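Local coordinates for protein butyryl-CoA dehydrogenase (Marinomonas mediterranea, PDB 6CXT) that belongs to the acyl-CoA dehydrogenase family of flavoproteins and binds flavin-adenine dinucleotide within an assembly of several subunits, at residues G152-V157 with V212-C217. Sequence-based numbering, arbitrary orientation.
Sequences GGKSYV and VFFDNC. With FAD (flavin-adenine dinucleotide), chain D.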
# COMPACT_ATOMS: atom_id res chain seq x y z
N GLY B 152 23.74 8.45 -34.99
CA GLY B 152 22.50 8.66 -34.18
C GLY B 152 22.86 9.26 -32.81
O GLY B 152 24.04 9.37 -32.47
N GLY B 153 21.83 9.66 -32.06
CA GLY B 153 21.99 10.20 -30.66
C GLY B 153 21.55 9.16 -29.61
O GLY B 153 20.62 8.39 -29.84
N LYS B 154 22.27 9.10 -28.49
CA LYS B 154 21.92 8.23 -27.40
C LYS B 154 21.65 9.20 -26.23
O LYS B 154 22.42 10.15 -26.02
CB LYS B 154 23.04 7.20 -27.12
CG LYS B 154 23.19 6.10 -28.20
CD LYS B 154 21.86 5.40 -28.54
CE LYS B 154 22.08 4.07 -29.27
NZ LYS B 154 20.76 3.42 -29.57
N SER B 155 20.54 9.02 -25.52
CA SER B 155 20.06 10.17 -24.75
C SER B 155 20.43 10.21 -23.22
O SER B 155 20.52 11.33 -22.62
CB SER B 155 18.57 10.35 -25.00
OG SER B 155 18.03 9.12 -24.55
N TYR B 156 20.67 9.05 -22.62
CA TYR B 156 20.90 8.98 -21.15
C TYR B 156 22.01 8.00 -20.93
O TYR B 156 21.79 6.85 -20.57
CB TYR B 156 19.65 8.45 -20.43
CG TYR B 156 18.47 9.33 -20.62
CD1 TYR B 156 18.46 10.64 -20.09
CD2 TYR B 156 17.36 8.89 -21.34
CE1 TYR B 156 17.39 11.47 -20.29
CE2 TYR B 156 16.26 9.73 -21.56
CZ TYR B 156 16.29 11.01 -21.00
OH TYR B 156 15.27 11.90 -21.16
N VAL B 157 23.24 8.43 -21.20
CA VAL B 157 24.35 7.51 -21.08
C VAL B 157 25.06 7.72 -19.75
O VAL B 157 25.72 8.75 -19.55
CB VAL B 157 25.32 7.75 -22.29
CG1 VAL B 157 26.45 6.75 -22.25
CG2 VAL B 157 24.49 7.56 -23.60
N VAL B 212 24.89 11.62 -25.87
CA VAL B 212 26.06 11.31 -26.69
C VAL B 212 25.53 11.22 -28.11
O VAL B 212 24.50 10.54 -28.34
CB VAL B 212 26.77 9.99 -26.31
CG1 VAL B 212 28.06 9.82 -27.19
CG2 VAL B 212 27.17 9.95 -24.81
N PHE B 213 26.18 11.95 -29.03
CA PHE B 213 25.79 11.92 -30.47
C PHE B 213 26.91 11.25 -31.30
O PHE B 213 28.10 11.45 -31.02
CB PHE B 213 25.39 13.32 -31.01
CG PHE B 213 24.63 13.24 -32.33
CD1 PHE B 213 23.23 13.05 -32.36
CD2 PHE B 213 25.32 13.29 -33.60
CE1 PHE B 213 22.53 12.93 -33.59
CE2 PHE B 213 24.61 13.17 -34.82
CZ PHE B 213 23.23 12.99 -34.81
N PHE B 214 26.51 10.43 -32.26
CA PHE B 214 27.45 9.72 -33.14
C PHE B 214 27.15 10.25 -34.52
O PHE B 214 26.07 9.99 -35.09
CB PHE B 214 27.26 8.22 -33.02
CG PHE B 214 27.54 7.69 -31.64
CD1 PHE B 214 28.84 7.35 -31.24
CD2 PHE B 214 26.49 7.52 -30.72
CE1 PHE B 214 29.13 6.84 -29.98
CE2 PHE B 214 26.77 7.01 -29.43
CZ PHE B 214 28.07 6.67 -29.05
N ASP B 215 28.04 11.10 -35.01
CA ASP B 215 27.86 11.76 -36.31
C ASP B 215 28.81 11.06 -37.28
O ASP B 215 30.03 11.37 -37.31
CB ASP B 215 28.19 13.26 -36.18
CG ASP B 215 28.19 14.01 -37.51
OD1 ASP B 215 27.65 13.52 -38.51
OD2 ASP B 215 28.70 15.13 -37.55
N ASN B 216 28.27 10.10 -38.04
CA ASN B 216 29.07 9.35 -39.04
C ASN B 216 30.37 8.87 -38.47
O ASN B 216 31.45 9.24 -38.93
CB ASN B 216 29.27 10.19 -40.33
CG ASN B 216 27.96 10.31 -41.14
OD1 ASN B 216 27.27 9.31 -41.42
ND2 ASN B 216 27.61 11.53 -41.51
N CYS B 217 30.27 8.05 -37.44
CA CYS B 217 31.43 7.52 -36.77
C CYS B 217 31.77 6.27 -37.53
O CYS B 217 30.91 5.37 -37.65
CB CYS B 217 31.10 7.16 -35.30
SG CYS B 217 30.90 8.67 -34.34
PA FAD D . 9.50 5.81 -21.12
O1A FAD D . 9.95 4.49 -21.72
O2A FAD D . 9.05 7.02 -21.92
O5B FAD D . 8.40 5.47 -19.97
C5B FAD D . 7.60 6.49 -19.34
C4B FAD D . 6.56 5.72 -18.49
O4B FAD D . 5.78 4.85 -19.35
C3B FAD D . 7.24 4.84 -17.45
O3B FAD D . 6.34 4.84 -16.34
C2B FAD D . 7.19 3.44 -18.11
O2B FAD D . 7.29 2.34 -17.17
C1B FAD D . 5.84 3.51 -18.90
N9A FAD D . 5.87 2.49 -19.97
C8A FAD D . 6.60 2.52 -21.12
N7A FAD D . 6.44 1.34 -21.81
C5A FAD D . 5.60 0.54 -21.08
C6A FAD D . 4.99 -0.81 -21.21
N6A FAD D . 5.26 -1.63 -22.28
N1A FAD D . 4.17 -1.22 -20.19
C2A FAD D . 3.89 -0.45 -19.09
N3A FAD D . 4.40 0.79 -18.94
C4A FAD D . 5.24 1.32 -19.87
N1 FAD D . 20.05 4.26 -20.71
C2 FAD D . 21.17 3.78 -21.36
O2 FAD D . 21.01 3.41 -22.55
N3 FAD D . 22.41 3.72 -20.79
C4 FAD D . 22.62 4.19 -19.54
O4 FAD D . 23.75 4.13 -19.04
C4X FAD D . 21.45 4.74 -18.77
N5 FAD D . 21.57 5.25 -17.53
C5X FAD D . 20.52 5.82 -16.86
C6 FAD D . 20.76 6.34 -15.56
C7 FAD D . 19.69 6.94 -14.86
C7M FAD D . 19.96 7.53 -13.49
C8 FAD D . 18.35 7.02 -15.46
C8M FAD D . 17.22 7.64 -14.71
C9 FAD D . 18.10 6.47 -16.74
C9A FAD D . 19.17 5.87 -17.45
N10 FAD D . 18.99 5.32 -18.76
C10 FAD D . 20.13 4.76 -19.43
C1' FAD D . 17.70 5.37 -19.43
C2' FAD D . 16.76 4.32 -18.79
O2' FAD D . 17.11 2.96 -19.10
C3' FAD D . 15.33 4.68 -19.16
O3' FAD D . 15.04 5.93 -18.50
C4' FAD D . 14.23 3.62 -18.93
O4' FAD D . 14.42 2.49 -19.84
C5' FAD D . 12.83 4.21 -19.18
O5' FAD D . 12.84 4.85 -20.46
P FAD D . 12.28 6.32 -20.58
O1P FAD D . 12.34 6.77 -22.04
O2P FAD D . 12.93 7.28 -19.60
O3P FAD D . 10.73 6.28 -20.18
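Val212 O is gripped by the amide of Lys154 at 2.7 Å from Lys154 N, almost straight at 174°, and the CA of Gly153 adds a weaker CA-H...O contact to the same oxygen. Val212 N returns a bond to Lys154 O, which makes these two residues a hydrogen-bonded antiparallel pair. Gly152 and Phe214 form the next such pair, with Phe214 N 2.7 Å from Gly152 O and Gly152 N donating to Phe214 O.

Between them lies the non-hydrogen-bonded pair of Gly153 and Phe213, whose CA atoms are 4.2 Å apart. With CG of Phe213 anti to its own amide nitrogen (chi1 -164°), the ring swings back across the neighbouring strand: CD1 comes 3.5 Å from Gly153 CA, and the Gly152 carbonyl lies over one ring face, near the rim.

On the other face of the sheet, Lys154 CG meets the edge of the Phe214 ring, 3.9 Å from Phe214 CE2, while the ammonium group runs on to a salt bridge with Glu127. Val157 CG2 rests on Val212 CG2 at 3.8 Å.

Strand 147-158 then carries Tyr156, whose CB is 3.6 Å from FAD N10, and Val157 into the flavin pocket. The two strands are neighbours in the antiparallel sheet of the acyl-CoA dehydrogenase middle domain, where the far end of strand 147-158 reaches the flavin.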